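Local atomic coordinates of carbamate kinase (PDB entry 4AXS), a protein that probably catalyses the reversible transfer of a phosphoryl group between ATP and carbamate, the ATP-yielding step of the arginine deiminase pathway. Residues Ile27-Gly32 with Ala55-Glu60; Pro215-Asp220 with Ile224-Val229; Thr252-Val257 with Gly289-Lys294; Val272-Leu277 with Gly300-His305. One frame throughout, in Å; residues are numbered along the deposited sequence.

The four contacts illustrate how one fold is built from joints of different kind. Contact 1 packs helix 48-59 on strand 27-31. Contact 3 lies where the neighbouring strand 247-251 ends, about 18 Å away between centres, and it alone of the four includes the bound sulfate. N34, just beyond strand 27-31, also binds this ion, consistent with both strands leading to the phosphate-binding part of the active site. Contacts 3 and 4 share helix 292-302, using its two ends; their centres are about 16 Å apart and their nearest atoms about 6 Å. Contact 2, a hairpin in a separate sheet, stands on the opposite side of the chain's centre from contacts 1 and 3, about 30 Å from contact 1 between centres.

Contact 1 (Ile27-Gly32 with Ala55-Glu60); sequences IVIALG and AALIQE
L57, on helix 48-59, reaches to I27 and I29 of strand 27-31 and is the one residue of 55-60 to touch 27-32, a compact example of a helix laid on a parallel sheet. Along 55-60, A55 turns instead to L122 in a loop. L57 comes next. Its CG is anti to the carbonyl carbon (chi1 -63°) and the chain continues extended, which sends CD1 toward the strand. That single methyl serves both isoleucines: it meets CD1 of I29 tip to tip at 3.7 Å, while CD1 of I27 lies 4.2 Å from it, the side chains of I27 and L57 crossing at about a right angle. The two strand residues, separated by V28, point to the same side and offer their CD1 ends together. I58 then packs on V64, which L57 and I29 also touch. V64 opens strand 64-68, the parallel neighbour of strand 27-31, so helices 40-46 and 48-59 make the connection of a beta-alpha-beta crossover, and this contact seats the second of them on the sheet. With three methyl ends as the points of touch, the union is purely apolar, so hydrophobic burial and shape, not directed bonds, hold the two segments together at this point.

Contact 2 (Pro215-Asp220 with Ile224-Val229); sequences PTIIQD and IGVDGV
P215 and I217 on one strand and V226 at the end of the other form the interlocking surface of a beta hairpin, strands 214-218 and 223-225, at the margin of a four-stranded mixed sheet. V226 is the bump: its two methyls part, CG2 lying 3.8 Å from CB of P215 and CG1 4.1 Å from CG2 of I217. The side chain of I217 crosses that of V226 at about a right angle. Its own CG1, set between backbone N and carbonyl carbon (chi1 76°), leans over I224, on the same face of the sheet. I224 in turn extends CD1 to 3.5 Å from CB of Q219. G225, with no side chain, is the hollow: it forms a non-hydrogen-bonded antiparallel pair with T216, and here the CA atoms of T216 and G225 come to 4.2 Å. The T216 hydroxyl is engaged elsewhere, by Q134 and the carbonyl of I214. In the hydrogen-bonded pair, I217 N donates to I224 O from well above the carbonyl plane, and the return bond is weak. V226 N to P215 O is the straighter, at 2.8 Å and 166°. Beyond the paired residues the chain passes along the proline ring, whose CG sits 3.1 Å from O of G228.

Contact 3 (Thr252-Val257 with Gly289-Lys294); sequences TAVDYV and GSMLPK. With SO4 (sulfate ion), chain C.
M291 and V257 form the more enclosed half of this contact, where the loop after strand 247-251 meets the start of helix 292-302. M291 leaves its backbone with CG anti to the N (chi1 -170°) and then bends twice, laying SD 4.1 Å from CB of V257 and carrying CE to 4.2 Å from CG2 of V254. F286 touches both M291 and V257 and closes this apolar patch. The other half is looser and polar. T252 and K294 cross obliquely, with CE of the lysine 3.5 Å from OG1 of the threonine, and I312 of strand 309-313 touches both. The end of K294 folds back, bent at its last two torsions, and NZ gives a 3.1 Å hydrogen bond to O of S290, lying in the plane of that carbonyl; D233 is a long, weak ionic partner. A sulfate, probably from the crystallisation liquor, occupies the polar side. OG1 of T252 lies 2.4 Å from its O1, a very short hydrogen bond whose length is doubtful, A253 N bonds to O1 weakly, and N34 ND2 adds a further hydrogen bond to the ion. NZ of K294 stays 3.6 Å from O4. A sulfate held beyond the ends of sheet strands, with K294 beside it, is consistent with the phosphate-binding part of the active site in the amino acid kinase fold.

Contact 4 (Val272-Leu277 with Gly300-His305); sequences VDVKAL and GFVNGH
V274, in the first turn of helix 274-282, faces V302 and N303 at the end of helix 292-302, an example of two helix termini meeting through very few atoms. The apolar part is one pair of methyls: CG2 of V274 lies 4.3 Å from CG2 of V302. A second kind of contact joins amide to hydrocarbon. The N303 side chain, with CG anti to its backbone N (chi1 -156°), swings ND2 across to V274, at about a right angle to the valine. ND2 of N303 comes 3.5 Å from CG2 and 3.7 Å from CG1 of V274, resting against both branches in van der Waals contact. The polar bonds considered next stay within each segment. In 272-277, D273 is the N-cap: its OD1 accepts from A276 N at 3.2 Å and 162°, met nearly along the C-O axis, which satisfies an amide of the first helical turn and helps to hold the backbone from which V274 projects. In 300-305, a type II beta turn runs from V302 to H305, with G304 at positive phi, and the bond from H305 N to V302 O is weak. Around this joint, NH1 of R308 bonds to O of F301, V274 also touches M299 of helix 292-302, V302 packs on I330 of the sheet-edge strand 328-330, V272 bonds by its backbone to I331, and the turn leads onward to strand 309-313.

Contact 1 (Ile27-Gly32 with Ala55-Glu60)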
loop_
_atom_site.group_PDB
_atom_site.type_symbol
_atom_site.label_atom_id
_atom_site.label_comp_id
_atom_site.label_asym_id
_atom_site.label_seq_id
_atom_site.Cartn_x
_atom_site.Cartn_y
_atom_site.Cartn_z
ATOM N N ILE A 27 -8.860 -20.492 0.701
ATOM C CA ILE A 27 -7.880 -20.674 -0.373
ATOM C C ILE A 27 -6.938 -19.482 -0.548
ATOM O O ILE A 27 -7.384 -18.367 -0.815
ATOM C CB ILE A 27 -8.577 -20.894 -1.721
ATOM C CG1 ILE A 27 -9.531 -22.091 -1.643
ATOM C CG2 ILE A 27 -7.541 -21.073 -2.817
ATOM C CD1 ILE A 27 -10.560 -22.136 -2.759
ATOM N N VAL A 28 -5.637 -19.723 -0.408
ATOM C CA VAL A 28 -4.638 -18.691 -0.633
ATOM C C VAL A 28 -4.060 -18.829 -2.022
ATOM O O VAL A 28 -3.528 -19.886 -2.389
ATOM C CB VAL A 28 -3.489 -18.782 0.371
ATOM C CG1 VAL A 28 -2.384 -17.823 -0.027
ATOM C CG2 VAL A 28 -3.987 -18.470 1.779
ATOM N N ILE A 29 -4.154 -17.763 -2.799
ATOM C CA ILE A 29 -3.696 -17.794 -4.179
ATOM C C ILE A 29 -2.535 -16.831 -4.380
ATOM O O ILE A 29 -2.594 -15.695 -3.938
ATOM C CB ILE A 29 -4.844 -17.454 -5.163
ATOM C CG1 ILE A 29 -6.071 -18.312 -4.859
ATOM C CG2 ILE A 29 -4.406 -17.682 -6.606
ATOM C CD1 ILE A 29 -7.165 -18.218 -5.906
ATOM N N ALA A 30 -1.486 -17.294 -5.052
ATOM C CA ALA A 30 -0.299 -16.481 -5.283
ATOM C C ALA A 30 -0.058 -16.242 -6.772
ATOM O O ALA A 30 0.153 -17.179 -7.530
ATOM C CB ALA A 30 0.920 -17.144 -4.646
ATOM N N LEU A 31 -0.072 -14.978 -7.184
ATOM C CA LEU A 31 0.034 -14.616 -8.602
ATOM C C LEU A 31 1.412 -14.068 -8.975
ATOM O O LEU A 31 1.828 -13.021 -8.474
ATOM C CB LEU A 31 -1.043 -13.586 -8.944
ATOM C CG LEU A 31 -1.064 -12.893 -10.307
ATOM C CD1 LEU A 31 -1.424 -13.844 -11.415
ATOM C CD2 LEU A 31 -2.082 -11.756 -10.245
ATOM N N GLY A 32 2.120 -14.769 -9.850
ATOM C CA GLY A 32 3.462 -14.370 -10.217
ATOM C C GLY A 32 3.542 -12.964 -10.776
ATOM O O GLY A 32 2.598 -12.477 -11.378
ATOM N N ALA A 55 -13.038 -13.830 -8.044
ATOM C CA ALA A 55 -14.441 -13.548 -7.801
ATOM C C ALA A 55 -15.235 -14.850 -7.711
ATOM O O ALA A 55 -15.961 -15.071 -6.738
ATOM C CB ALA A 55 -14.997 -12.650 -8.890
ATOM N N ALA A 56 -15.069 -15.718 -8.712
ATOM C CA ALA A 56 -15.872 -16.943 -8.833
ATOM C C ALA A 56 -15.777 -17.898 -7.645
ATOM O O ALA A 56 -16.733 -18.612 -7.349
ATOM C CB ALA A 56 -15.551 -17.679 -10.128
ATOM N N LEU A 57 -14.628 -17.918 -6.976
ATOM C CA LEU A 57 -14.450 -18.766 -5.804
ATOM C C LEU A 57 -15.206 -18.193 -4.615
ATOM O O LEU A 57 -15.777 -18.935 -3.809
ATOM C CB LEU A 57 -12.966 -18.916 -5.458
ATOM C CG LEU A 57 -12.063 -19.592 -6.493
ATOM C CD1 LEU A 57 -10.623 -19.535 -6.050
ATOM C CD2 LEU A 57 -12.488 -21.040 -6.742
ATOM N N ILE A 58 -15.196 -16.866 -4.509
ATOM C CA ILE A 58 -15.906 -16.173 -3.440
ATOM C C ILE A 58 -17.389 -16.506 -3.529
ATOM O O ILE A 58 -18.114 -16.457 -2.525
ATOM C CB ILE A 58 -15.754 -14.656 -3.541
ATOM C CG1 ILE A 58 -14.283 -14.258 -3.698
ATOM C CG2 ILE A 58 -16.374 -13.994 -2.325
ATOM C CD1 ILE A 58 -13.430 -14.589 -2.501
ATOM N N GLN A 59 -17.835 -16.827 -4.744
ATOM C CA GLN A 59 -19.164 -17.380 -4.960
ATOM C C GLN A 59 -19.462 -18.817 -4.545
ATOM O O GLN A 59 -20.516 -19.103 -3.969
ATOM C CB GLN A 59 -19.455 -17.510 -6.449
ATOM C CG GLN A 59 -19.824 -16.226 -7.139
ATOM C CD GLN A 59 -20.479 -16.483 -8.482
ATOM O OE1 GLN A 59 -21.063 -15.582 -9.085
ATOM N NE2 GLN A 59 -20.391 -17.729 -8.957
ATOM N N GLU A 60 -18.526 -19.714 -4.844
ATOM C CA GLU A 60 -18.608 -21.113 -4.421
ATOM C C GLU A 60 -18.542 -21.277 -2.906
ATOM O O GLU A 60 -18.621 -22.402 -2.390
ATOM C CB GLU A 60 -17.458 -21.932 -5.015
ATOM C CG GLU A 60 -17.720 -22.521 -6.396
ATOM C CD GLU A 60 -17.606 -21.506 -7.520
ATOM O OE1 GLU A 60 -18.386 -20.530 -7.525
ATOM O OE2 GLU A 60 -16.739 -21.698 -8.406
#

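Contact 2 (Pro215-Asp220 with Ile224-Val229)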
loop_
_atom_site.group_PDB
_atom_site.type_symbol
_atom_site.label_atom_id
_atom_site.label_comp_id
_atom_site.label_asym_id
_atom_site.label_seq_id
_atom_site.Cartn_x
_atom_site.Cartn_y
_atom_site.Cartn_z
ATOM N N PRO A 215 11.364 -7.016 3.291
ATOM C CA PRO A 215 12.274 -7.634 4.266
ATOM C C PRO A 215 12.451 -6.735 5.497
ATOM O O PRO A 215 12.949 -5.610 5.373
ATOM C CB PRO A 215 13.601 -7.716 3.509
ATOM C CG PRO A 215 13.242 -7.643 2.065
ATOM C CD PRO A 215 11.958 -6.894 1.950
ATOM N N THR A 216 12.054 -7.228 6.667
ATOM C CA THR A 216 12.152 -6.453 7.897
ATOM C C THR A 216 12.745 -7.266 9.044
ATOM O O THR A 216 12.154 -8.257 9.482
ATOM C CB THR A 216 10.772 -5.960 8.342
ATOM O OG1 THR A 216 10.217 -5.113 7.328
ATOM C CG2 THR A 216 10.880 -5.186 9.660
ATOM N N ILE A 217 13.900 -6.842 9.548
ATOM C CA ILE A 217 14.481 -7.506 10.715
ATOM C C ILE A 217 14.068 -6.848 12.036
ATOM O O ILE A 217 13.519 -5.745 12.053
ATOM C CB ILE A 217 16.020 -7.616 10.630
ATOM C CG1 ILE A 217 16.684 -6.272 10.925
ATOM C CG2 ILE A 217 16.454 -8.184 9.268
ATOM C CD1 ILE A 217 18.207 -6.348 10.926
ATOM N N ILE A 218 14.308 -7.545 13.139
ATOM C CA ILE A 218 14.029 -6.997 14.460
ATOM C C ILE A 218 15.320 -6.879 15.252
ATOM O O ILE A 218 16.015 -7.871 15.484
ATOM C CB ILE A 218 13.021 -7.845 15.245
ATOM C CG1 ILE A 218 11.647 -7.768 14.589
ATOM C CG2 ILE A 218 12.915 -7.365 16.675
ATOM C CD1 ILE A 218 10.557 -8.442 15.397
ATOM N N GLN A 219 15.639 -5.654 15.660
ATOM C CA GLN A 219 16.863 -5.392 16.402
ATOM C C GLN A 219 16.586 -4.566 17.659
ATOM O O GLN A 219 16.327 -3.362 17.590
ATOM C CB GLN A 219 17.893 -4.712 15.502
ATOM C CG GLN A 219 19.253 -4.544 16.133
ATOM C CD GLN A 219 20.315 -4.174 15.116
ATOM O OE1 GLN A 219 20.059 -4.163 13.909
ATOM N NE2 GLN A 219 21.517 -3.867 15.598
ATOM N N ASP A 220 16.636 -5.243 18.804
ATOM C CA ASP A 220 16.369 -4.632 20.104
ATOM C C ASP A 220 14.929 -4.149 20.184
ATOM O O ASP A 220 14.676 -2.999 20.526
ATOM C CB ASP A 220 17.334 -3.477 20.374
ATOM C CG ASP A 220 18.787 -3.873 20.186
ATOM O OD1 ASP A 220 19.237 -4.858 20.818
ATOM O OD2 ASP A 220 19.479 -3.197 19.397
ATOM N N ILE A 224 13.348 -2.758 11.361
ATOM C CA ILE A 224 14.279 -2.136 10.429
ATOM C C ILE A 224 14.143 -2.800 9.078
ATOM O O ILE A 224 14.657 -3.903 8.868
ATOM C CB ILE A 224 15.741 -2.305 10.868
ATOM C CG1 ILE A 224 15.923 -1.917 12.348
ATOM C CG2 ILE A 224 16.665 -1.510 9.943
ATOM C CD1 ILE A 224 17.245 -2.344 12.949
ATOM N N GLY A 225 13.415 -2.161 8.172
ATOM C CA GLY A 225 13.348 -2.619 6.801
ATOM C C GLY A 225 14.759 -2.726 6.259
ATOM O O GLY A 225 15.569 -1.837 6.473
ATOM N N VAL A 226 15.073 -3.831 5.591
ATOM C CA VAL A 226 16.366 -3.972 4.922
ATOM C C VAL A 226 16.202 -4.274 3.436
ATOM O O VAL A 226 15.087 -4.537 2.963
ATOM C CB VAL A 226 17.232 -5.052 5.563
ATOM C CG1 VAL A 226 17.305 -4.825 7.065
ATOM C CG2 VAL A 226 16.684 -6.444 5.227
ATOM N N ASP A 227 17.314 -4.214 2.706
ATOM C CA ASP A 227 17.282 -4.404 1.262
ATOM C C ASP A 227 17.485 -5.869 0.919
ATOM O O ASP A 227 18.245 -6.581 1.576
ATOM C CB ASP A 227 18.300 -3.517 0.532
ATOM C CG ASP A 227 19.701 -3.626 1.114
ATOM O OD1 ASP A 227 19.921 -3.106 2.241
ATOM O OD2 ASP A 227 20.578 -4.221 0.441
ATOM N N GLY A 228 16.784 -6.311 -0.114
ATOM C CA GLY A 228 16.724 -7.714 -0.441
ATOM C C GLY A 228 15.295 -8.070 -0.775
ATOM O O GLY A 228 14.403 -7.214 -0.757
ATOM N N VAL A 229 15.079 -9.341 -1.087
ATOM C CA VAL A 229 13.757 -9.809 -1.454
ATOM C C VAL A 229 13.346 -11.026 -0.637
ATOM O O VAL A 229 14.142 -11.635 0.076
ATOM C CB VAL A 229 13.688 -10.199 -2.935
ATOM C CG1 VAL A 229 14.109 -9.038 -3.811
ATOM C CG2 VAL A 229 14.551 -11.420 -3.191
#

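Contact 3 (Thr252-Val257 with Gly289-Lys294)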
loop_
_atom_site.group_PDB
_atom_site.type_symbol
_atom_site.label_atom_id
_atom_site.label_comp_id
_atom_site.label_asym_id
_atom_site.label_seq_id
_atom_site.Cartn_x
_atom_site.Cartn_y
_atom_site.Cartn_z
ATOM N N THR A 252 1.216 -20.259 -12.155
ATOM C CA THR A 252 2.478 -20.406 -12.842
ATOM C C THR A 252 2.155 -20.895 -14.237
ATOM O O THR A 252 1.074 -21.426 -14.469
ATOM C CB THR A 252 3.380 -21.426 -12.110
ATOM O OG1 THR A 252 4.736 -21.280 -12.550
ATOM C CG2 THR A 252 2.893 -22.857 -12.356
ATOM N N ALA A 253 3.093 -20.726 -15.161
ATOM C CA ALA A 253 2.796 -20.905 -16.581
ATOM C C ALA A 253 2.883 -22.348 -17.068
ATOM O O ALA A 253 3.240 -22.581 -18.220
ATOM C CB ALA A 253 3.706 -20.015 -17.424
ATOM N N VAL A 254 2.557 -23.308 -16.204
ATOM C CA VAL A 254 2.597 -24.718 -16.595
ATOM C C VAL A 254 1.314 -25.457 -16.238
ATOM O O VAL A 254 0.674 -25.163 -15.236
ATOM C CB VAL A 254 3.789 -25.474 -15.954
ATOM C CG1 VAL A 254 5.103 -24.734 -16.204
ATOM C CG2 VAL A 254 3.552 -25.703 -14.458
ATOM N N ASP A 255 0.946 -26.427 -17.065
ATOM C CA ASP A 255 -0.203 -27.286 -16.781
ATOM C C ASP A 255 0.104 -28.310 -15.679
ATOM O O ASP A 255 -0.752 -28.611 -14.840
ATOM C CB ASP A 255 -0.666 -27.988 -18.056
ATOM C CG ASP A 255 0.458 -28.746 -18.743
ATOM O OD1 ASP A 255 1.643 -28.416 -18.482
ATOM O OD2 ASP A 255 0.156 -29.677 -19.537
ATOM N N TYR A 256 1.331 -28.835 -15.691
ATOM C CA TYR A 256 1.824 -29.731 -14.641
ATOM C C TYR A 256 3.297 -29.467 -14.392
ATOM O O TYR A 256 4.013 -28.977 -15.283
ATOM C CB TYR A 256 1.662 -31.203 -15.048
ATOM C CG TYR A 256 0.260 -31.574 -15.450
ATOM C CD1 TYR A 256 -0.666 -31.996 -14.505
ATOM C CD2 TYR A 256 -0.138 -31.491 -16.773
ATOM C CE1 TYR A 256 -1.955 -32.328 -14.869
ATOM C CE2 TYR A 256 -1.423 -31.822 -17.153
ATOM C CZ TYR A 256 -2.328 -32.239 -16.200
ATOM O OH TYR A 256 -3.606 -32.566 -16.586
ATOM N N VAL A 257 3.770 -29.797 -13.195
ATOM C CA VAL A 257 5.210 -29.829 -13.000
ATOM C C VAL A 257 5.711 -31.188 -13.482
ATOM O O VAL A 257 5.178 -32.227 -13.113
ATOM C CB VAL A 257 5.651 -29.527 -11.542
ATOM C CG1 VAL A 257 4.436 -29.333 -10.631
ATOM C CG2 VAL A 257 6.630 -30.610 -11.013
ATOM N N GLY A 289 14.945 -21.814 -8.576
ATOM C CA GLY A 289 14.330 -20.523 -8.813
ATOM C C GLY A 289 12.917 -20.624 -9.373
ATOM O O GLY A 289 11.943 -20.250 -8.708
ATOM N N SER A 290 12.800 -21.129 -10.598
ATOM C CA SER A 290 11.505 -21.220 -11.259
ATOM C C SER A 290 10.552 -22.124 -10.493
ATOM O O SER A 290 9.533 -21.671 -9.981
ATOM C CB SER A 290 11.663 -21.722 -12.700
ATOM O OG SER A 290 10.403 -21.823 -13.356
ATOM N N MET A 291 10.881 -23.403 -10.414
ATOM C CA MET A 291 9.964 -24.374 -9.830
ATOM C C MET A 291 10.345 -24.779 -8.400
ATOM O O MET A 291 9.475 -25.004 -7.555
ATOM C CB MET A 291 9.870 -25.606 -10.725
ATOM C CG MET A 291 8.764 -26.559 -10.330
ATOM S SD MET A 291 7.125 -25.863 -10.620
ATOM C CE MET A 291 7.206 -25.526 -12.383
ATOM N N LEU A 292 11.644 -24.862 -8.132
ATOM C CA LEU A 292 12.129 -25.364 -6.851
ATOM C C LEU A 292 11.481 -24.663 -5.664
ATOM O O LEU A 292 10.871 -25.321 -4.823
ATOM C CB LEU A 292 13.660 -25.284 -6.778
ATOM C CG LEU A 292 14.355 -26.151 -5.721
ATOM C CD1 LEU A 292 13.808 -27.594 -5.731
ATOM C CD2 LEU A 292 15.871 -26.137 -5.919
ATOM N N PRO A 293 11.604 -23.321 -5.597
ATOM C CA PRO A 293 11.032 -22.531 -4.502
ATOM C C PRO A 293 9.532 -22.728 -4.362
ATOM O O PRO A 293 9.043 -22.744 -3.231
ATOM C CB PRO A 293 11.324 -21.083 -4.925
ATOM C CG PRO A 293 12.519 -21.180 -5.784
ATOM C CD PRO A 293 12.342 -22.466 -6.547
ATOM N N LYS A 294 8.820 -22.874 -5.481
ATOM C CA LYS A 294 7.372 -23.071 -5.450
ATOM C C LYS A 294 7.045 -24.435 -4.867
ATOM O O LYS A 294 6.124 -24.589 -4.060
ATOM C CB LYS A 294 6.768 -22.958 -6.845
ATOM C CG LYS A 294 7.298 -21.816 -7.682
ATOM C CD LYS A 294 6.695 -21.842 -9.078
ATOM C CE LYS A 294 6.278 -20.444 -9.507
ATOM N NZ LYS A 294 7.402 -19.469 -9.350
HETATM S S SO4 C . 5.966 -17.718 -12.931
HETATM O O1 SO4 C . 5.363 -19.035 -13.104
HETATM O O2 SO4 C . 5.808 -16.991 -14.193
HETATM O O3 SO4 C . 5.291 -17.028 -11.832
HETATM O O4 SO4 C . 7.388 -17.853 -12.596
#

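Contact 4 (Val272-Leu277 with Gly300-His305)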
loop_
_atom_site.group_PDB
_atom_site.type_symbol
_atom_site.label_atom_id
_atom_site.label_comp_id
_atom_site.label_asym_id
_atom_site.label_seq_id
_atom_site.Cartn_x
_atom_site.Cartn_y
_atom_site.Cartn_z
ATOM N N VAL A 272 0.969 -36.097 -5.613
ATOM C CA VAL A 272 2.333 -36.377 -5.200
ATOM C C VAL A 272 2.423 -36.001 -3.739
ATOM O O VAL A 272 1.510 -35.381 -3.201
ATOM C CB VAL A 272 3.356 -35.744 -6.154
ATOM C CG1 VAL A 272 3.309 -34.197 -6.033
ATOM C CG2 VAL A 272 4.748 -36.293 -5.893
ATOM N N ASP A 273 3.559 -36.166 -3.128
ATOM C CA ASP A 273 3.729 -35.912 -1.703
ATOM C C ASP A 273 5.174 -35.516 -1.429
ATOM O O ASP A 273 6.045 -35.566 -2.310
ATOM C CB ASP A 273 3.282 -36.975 -0.700
ATOM C CG ASP A 273 3.893 -38.351 -0.975
ATOM O OD1 ASP A 273 5.118 -38.478 -1.251
ATOM O OD2 ASP A 273 3.132 -39.331 -0.884
ATOM N N VAL A 274 5.407 -35.153 -0.173
ATOM C CA VAL A 274 6.666 -34.583 0.278
ATOM C C VAL A 274 7.780 -35.596 0.111
ATOM O O VAL A 274 8.854 -35.278 -0.422
ATOM C CB VAL A 274 6.557 -34.158 1.768
ATOM C CG1 VAL A 274 7.736 -33.291 2.187
ATOM C CG2 VAL A 274 5.234 -33.450 2.012
ATOM N N LYS A 275 7.512 -36.819 0.566
ATOM C CA LYS A 275 8.457 -37.928 0.433
ATOM C C LYS A 275 9.046 -38.001 -0.974
ATOM O O LYS A 275 10.266 -38.032 -1.137
ATOM C CB LYS A 275 7.785 -39.262 0.804
ATOM C CG LYS A 275 8.725 -40.461 0.808
ATOM C CD LYS A 275 7.975 -41.793 0.975
ATOM C CE LYS A 275 8.859 -42.985 0.532
ATOM N NZ LYS A 275 8.262 -44.311 0.855
ATOM N N ALA A 276 8.191 -38.013 -1.994
ATOM C CA ALA A 276 8.675 -38.113 -3.379
ATOM C C ALA A 276 9.367 -36.827 -3.834
ATOM O O ALA A 276 10.441 -36.866 -4.450
ATOM C CB ALA A 276 7.541 -38.468 -4.317
ATOM N N LEU A 277 8.748 -35.685 -3.527
ATOM C CA LEU A 277 9.331 -34.397 -3.891
ATOM C C LEU A 277 10.743 -34.286 -3.360
ATOM O O LEU A 277 11.629 -33.763 -4.030
ATOM C CB LEU A 277 8.481 -33.242 -3.393
ATOM C CG LEU A 277 7.423 -32.740 -4.381
ATOM C CD1 LEU A 277 7.854 -32.988 -5.814
ATOM C CD2 LEU A 277 6.083 -33.367 -4.125
ATOM N N GLY A 300 6.303 -26.928 2.457
ATOM C CA GLY A 300 6.301 -26.311 3.767
ATOM C C GLY A 300 4.907 -26.111 4.329
ATOM O O GLY A 300 4.720 -26.090 5.546
ATOM N N PHE A 301 3.925 -25.975 3.442
ATOM C CA PHE A 301 2.555 -25.689 3.859
ATOM C C PHE A 301 1.745 -26.951 4.168
ATOM O O PHE A 301 1.072 -27.018 5.201
ATOM C CB PHE A 301 1.835 -24.826 2.818
ATOM C CG PHE A 301 0.341 -24.751 3.019
ATOM C CD1 PHE A 301 -0.197 -24.044 4.090
ATOM C CD2 PHE A 301 -0.523 -25.382 2.133
ATOM C CE1 PHE A 301 -1.562 -23.977 4.281
ATOM C CE2 PHE A 301 -1.892 -25.315 2.313
ATOM C CZ PHE A 301 -2.413 -24.608 3.393
ATOM N N VAL A 302 1.811 -27.948 3.283
ATOM C CA VAL A 302 1.044 -29.186 3.484
ATOM C C VAL A 302 1.692 -30.138 4.487
ATOM O O VAL A 302 1.025 -31.026 5.013
ATOM C CB VAL A 302 0.793 -29.968 2.167
ATOM C CG1 VAL A 302 0.101 -29.089 1.147
ATOM C CG2 VAL A 302 2.098 -30.544 1.608
ATOM N N ASN A 303 2.981 -29.950 4.755
ATOM C CA ASN A 303 3.731 -30.894 5.586
ATOM C C ASN A 303 3.101 -31.117 6.965
ATOM O O ASN A 303 2.959 -30.174 7.763
ATOM C CB ASN A 303 5.191 -30.461 5.731
ATOM C CG ASN A 303 6.113 -31.623 6.061
ATOM O OD1 ASN A 303 6.993 -31.518 6.921
ATOM N ND2 ASN A 303 5.909 -32.748 5.379
ATOM N N GLY A 304 2.720 -32.368 7.229
ATOM C CA GLY A 304 2.093 -32.744 8.485
ATOM C C GLY A 304 0.691 -32.180 8.647
ATOM O O GLY A 304 0.278 -31.799 9.745
ATOM N N HIS A 305 -0.044 -32.118 7.546
ATOM C CA HIS A 305 -1.399 -31.593 7.570
ATOM C C HIS A 305 -2.243 -32.304 6.531
ATOM O O HIS A 305 -2.456 -31.789 5.432
ATOM C CB HIS A 305 -1.395 -30.097 7.291
ATOM C CG HIS A 305 -1.079 -29.262 8.487
ATOM N ND1 HIS A 305 -2.046 -28.837 9.372
ATOM C CD2 HIS A 305 0.097 -28.770 8.945
ATOM C CE1 HIS A 305 -1.479 -28.119 10.326
ATOM N NE2 HIS A 305 -0.180 -28.063 10.090
#